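Local coordinates for peroxisomal membrane protein PEX15 (PDB 5VXV) that docks the Pex1/Pex6 AAA-ATPase on the peroxisomal membrane, this piece being part of its helical, probably cytoplasmic, region, at residues A[130-143]-A[178-190]. Numbering follows the deposited sequence.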
# COMPACT_ATOMS: atom_id res chain seq x y z
N ILE A 130 1.66 -0.36 11.95
CA ILE A 130 2.34 -1.63 12.23
C ILE A 130 2.27 -1.94 13.72
O ILE A 130 2.00 -3.09 14.11
CB ILE A 130 3.80 -1.58 11.72
CG1 ILE A 130 3.82 -1.56 10.19
CG2 ILE A 130 4.59 -2.78 12.23
CD1 ILE A 130 5.16 -1.18 9.60
N PHE A 131 2.48 -0.94 14.57
CA PHE A 131 2.38 -1.17 16.01
C PHE A 131 0.96 -1.59 16.39
O PHE A 131 0.77 -2.53 17.17
CB PHE A 131 2.78 0.09 16.78
CG PHE A 131 2.60 -0.05 18.27
CD1 PHE A 131 3.63 -0.54 19.06
CD2 PHE A 131 1.41 0.31 18.88
CE1 PHE A 131 3.47 -0.67 20.43
CE2 PHE A 131 1.25 0.17 20.25
CZ PHE A 131 2.28 -0.32 21.02
N VAL A 132 -0.04 -0.89 15.86
CA VAL A 132 -1.43 -1.26 16.13
C VAL A 132 -1.67 -2.71 15.73
O VAL A 132 -2.28 -3.49 16.48
CB VAL A 132 -2.40 -0.31 15.40
CG1 VAL A 132 -3.84 -0.82 15.49
CG2 VAL A 132 -2.30 1.09 15.99
N TYR A 133 -1.20 -3.10 14.54
CA TYR A 133 -1.52 -4.42 14.03
C TYR A 133 -0.89 -5.52 14.88
O TYR A 133 -1.57 -6.48 15.27
CB TYR A 133 -1.08 -4.56 12.57
CG TYR A 133 -1.49 -5.90 11.99
CD1 TYR A 133 -2.78 -6.10 11.52
CD2 TYR A 133 -0.60 -6.96 11.96
CE1 TYR A 133 -3.16 -7.33 11.01
CE2 TYR A 133 -0.98 -8.19 11.46
CZ TYR A 133 -2.26 -8.37 10.99
OH TYR A 133 -2.64 -9.60 10.49
N ILE A 134 0.41 -5.41 15.17
CA ILE A 134 1.08 -6.49 15.88
C ILE A 134 0.65 -6.56 17.34
O ILE A 134 0.85 -7.59 18.00
CB ILE A 134 2.61 -6.37 15.77
CG1 ILE A 134 3.13 -5.12 16.47
CG2 ILE A 134 3.03 -6.39 14.30
CD1 ILE A 134 4.65 -5.02 16.52
N THR A 135 0.09 -5.47 17.88
CA THR A 135 -0.44 -5.47 19.24
C THR A 135 -1.86 -6.03 19.26
O THR A 135 -2.15 -7.01 19.96
CB THR A 135 -0.43 -4.05 19.81
OG1 THR A 135 0.91 -3.53 19.80
CG2 THR A 135 -0.96 -4.03 21.25
N LYS A 136 -2.76 -5.43 18.47
CA LYS A 136 -4.17 -5.79 18.52
C LYS A 136 -4.43 -7.18 17.95
O LYS A 136 -5.42 -7.83 18.33
CB LYS A 136 -5.00 -4.75 17.78
CG LYS A 136 -5.06 -3.40 18.49
N MSE A 137 -3.59 -7.65 17.03
CA MSE A 137 -3.83 -8.93 16.37
C MSE A 137 -2.84 -10.01 16.79
O MSE A 137 -2.74 -11.06 16.15
CB MSE A 137 -3.80 -8.76 14.86
CG MSE A 137 -4.94 -7.90 14.33
SE MSE A 137 -6.69 -8.72 14.57
CE MSE A 137 -6.70 -9.83 12.97
N ARG A 138 -2.12 -9.77 17.88
CA ARG A 138 -1.30 -10.81 18.49
C ARG A 138 -2.16 -12.04 18.77
O ARG A 138 -3.25 -11.92 19.34
CB ARG A 138 -0.67 -10.29 19.78
CG ARG A 138 0.38 -11.19 20.40
CD ARG A 138 1.03 -10.49 21.59
NE ARG A 138 1.99 -11.34 22.29
CZ ARG A 138 3.26 -11.52 21.91
NH1 ARG A 138 3.72 -10.92 20.82
NH2 ARG A 138 4.05 -12.30 22.62
N THR A 139 -1.66 -13.21 18.35
CA THR A 139 -2.35 -14.51 18.43
C THR A 139 -3.17 -14.77 17.16
O THR A 139 -3.51 -15.92 16.88
CB THR A 139 -3.24 -14.62 19.68
OG1 THR A 139 -2.43 -14.53 20.86
CG2 THR A 139 -4.00 -15.95 19.70
N THR A 140 -3.48 -13.72 16.39
CA THR A 140 -4.25 -13.87 15.16
C THR A 140 -3.62 -13.06 14.02
O THR A 140 -4.28 -12.29 13.33
CB THR A 140 -5.71 -13.44 15.38
OG1 THR A 140 -5.75 -12.07 15.81
CG2 THR A 140 -6.37 -14.31 16.44
N ILE A 141 -2.31 -13.27 13.80
CA ILE A 141 -1.55 -12.53 12.80
C ILE A 141 -1.67 -13.20 11.44
O ILE A 141 -1.56 -14.42 11.31
CB ILE A 141 -0.07 -12.42 13.21
CG1 ILE A 141 0.09 -11.65 14.52
CG2 ILE A 141 0.75 -11.77 12.08
CD1 ILE A 141 -0.11 -10.15 14.41
N ASP A 142 -1.88 -12.37 10.40
CA ASP A 142 -1.75 -12.79 9.00
C ASP A 142 -0.27 -12.71 8.65
O ASP A 142 0.25 -11.63 8.34
CB ASP A 142 -2.61 -11.89 8.11
CG ASP A 142 -2.46 -12.20 6.63
OD1 ASP A 142 -1.66 -13.08 6.26
OD2 ASP A 142 -3.15 -11.54 5.83
N VAL A 143 0.41 -13.86 8.68
CA VAL A 143 1.86 -13.88 8.53
C VAL A 143 2.27 -13.36 7.16
O VAL A 143 3.17 -12.52 7.04
CB VAL A 143 2.39 -15.31 8.78
CG1 VAL A 143 3.81 -15.48 8.27
CG2 VAL A 143 2.32 -15.64 10.26
N LEU A 178 10.35 0.66 16.72
CA LEU A 178 9.21 -0.18 17.09
C LEU A 178 9.76 -1.40 17.81
O LEU A 178 9.90 -2.48 17.21
CB LEU A 178 8.38 -0.58 15.88
CG LEU A 178 7.45 0.46 15.24
CD1 LEU A 178 6.64 -0.19 14.13
CD2 LEU A 178 6.53 1.12 16.26
N PRO A 179 10.10 -1.27 19.10
CA PRO A 179 10.79 -2.37 19.79
C PRO A 179 10.01 -3.68 19.83
O PRO A 179 10.64 -4.74 19.98
CB PRO A 179 11.00 -1.81 21.21
CG PRO A 179 10.99 -0.33 21.03
CD PRO A 179 9.99 -0.07 19.95
N LYS A 180 8.69 -3.65 19.69
CA LYS A 180 7.92 -4.89 19.67
C LYS A 180 8.09 -5.67 18.37
O LYS A 180 7.66 -6.83 18.30
CB LYS A 180 6.43 -4.61 19.87
CG LYS A 180 6.00 -4.35 21.30
CD LYS A 180 4.48 -4.28 21.40
CE LYS A 180 4.02 -3.88 22.79
NZ LYS A 180 2.54 -3.99 22.95
N LEU A 181 8.70 -5.08 17.34
CA LEU A 181 8.59 -5.64 16.00
C LEU A 181 9.46 -6.88 15.82
O LEU A 181 8.96 -7.94 15.41
CB LEU A 181 8.96 -4.58 14.95
CG LEU A 181 8.73 -5.02 13.50
CD1 LEU A 181 7.27 -5.41 13.26
CD2 LEU A 181 9.14 -3.91 12.55
N SER A 182 10.76 -6.78 16.09
CA SER A 182 11.63 -7.94 15.89
C SER A 182 11.16 -9.14 16.70
O SER A 182 11.09 -10.25 16.13
CB SER A 182 13.08 -7.57 16.22
OG SER A 182 13.92 -8.70 16.11
N PRO A 183 10.82 -9.02 17.99
CA PRO A 183 10.27 -10.18 18.70
C PRO A 183 9.08 -10.82 18.01
O PRO A 183 9.01 -12.05 17.90
CB PRO A 183 9.89 -9.59 20.07
CG PRO A 183 10.77 -8.42 20.24
CD PRO A 183 10.99 -7.85 18.87
N THR A 184 8.12 -10.01 17.54
CA THR A 184 6.98 -10.55 16.81
C THR A 184 7.43 -11.27 15.54
O THR A 184 7.05 -12.42 15.30
CB THR A 184 6.00 -9.42 16.46
OG1 THR A 184 5.35 -8.96 17.65
CG2 THR A 184 4.93 -9.89 15.47
N LEU A 185 8.24 -10.60 14.72
CA LEU A 185 8.58 -11.15 13.41
C LEU A 185 9.49 -12.37 13.53
O LEU A 185 9.46 -13.25 12.65
CB LEU A 185 9.24 -10.08 12.55
CG LEU A 185 8.39 -8.83 12.26
CD1 LEU A 185 9.12 -7.91 11.28
CD2 LEU A 185 7.01 -9.19 11.71
N LYS A 186 10.31 -12.46 14.58
CA LYS A 186 11.14 -13.64 14.79
C LYS A 186 10.35 -14.84 15.29
O LYS A 186 10.79 -15.98 15.11
CB LYS A 186 12.26 -13.35 15.78
CG LYS A 186 13.36 -12.44 15.26
CD LYS A 186 14.53 -12.36 16.23
CE LYS A 186 15.38 -13.63 16.21
NZ LYS A 186 16.60 -13.51 17.05
N GLY A 187 9.19 -14.61 15.92
CA GLY A 187 8.39 -15.67 16.49
C GLY A 187 7.28 -16.19 15.61
O GLY A 187 6.58 -17.11 16.01
N LEU A 188 7.11 -15.61 14.42
CA LEU A 188 6.09 -16.03 13.47
C LEU A 188 6.78 -16.61 12.24
O LEU A 188 7.78 -16.06 11.76
CB LEU A 188 5.19 -14.86 13.07
CG LEU A 188 4.42 -14.22 14.22
CD1 LEU A 188 3.85 -12.88 13.79
CD2 LEU A 188 3.32 -15.14 14.71
N TYR A 189 6.24 -17.71 11.72
CA TYR A 189 6.93 -18.51 10.73
C TYR A 189 6.14 -18.61 9.43
O TYR A 189 4.94 -18.90 9.45
CB TYR A 189 7.22 -19.91 11.28
CG TYR A 189 8.24 -19.86 12.39
CD1 TYR A 189 9.60 -19.86 12.11
CD2 TYR A 189 7.84 -19.77 13.72
CE1 TYR A 189 10.53 -19.80 13.12
CE2 TYR A 189 8.77 -19.70 14.74
CZ TYR A 189 10.12 -19.72 14.43
OH TYR A 189 11.05 -19.65 15.44
N LEU A 190 6.84 -18.36 8.32
CA LEU A 190 6.30 -18.63 7.00
C LEU A 190 6.44 -20.10 6.63
O LEU A 190 5.62 -20.64 5.89
CB LEU A 190 7.01 -17.75 5.97
CG LEU A 190 6.70 -16.26 6.11
CD1 LEU A 190 7.87 -15.40 5.68
CD2 LEU A 190 5.46 -15.92 5.30
O HOH W 1 2.28 -9.86 17.92
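Ile134 holds CG1 between its backbone N and carbonyl carbon (chi1 65°), which puts Ile134 CD1 3.8 Å from Lys180 CB, while the CG2 branch meets CG2 of Thr184. Lys180 has an extended chain beyond CG and crosses the outer side of the helix: its CD lies 3.9 Å from Phe131 CE1, oblique to the ring. In the Thr135 conformer described, Lys180 NZ ends 3.6 Å from Thr135 OG1, too long to count as a bond, and that hydroxyl, provisionally placed, donates to Phe131 O. Deeper in, Ile130 CG2 touches Leu181 CD1 and, in one Leu178 conformer, Leu178 CD1. Polar linkage between the segments is through water: one molecule donates to Ile134 O (2.7 Å), pairs with Thr184 OG1 (3.2 Å) and weakly accepts from Arg138 NH1. Past the helix end, Ile141 CG2 touches Leu188 CD1 at 3.7 Å, and Val143 CG2, in one conformer, meets Leu188 CB. Asp142 N donates to Tyr133 OH, tying this turn back to its helix, and the Asp142 side chain N-caps helix 143-161, which also touches Ile130 and Ile141. The axes of 130-136 and 181-187 approach to 10.9 Å at 53°: apolar packing between non-consecutive helices of an all-alpha domain.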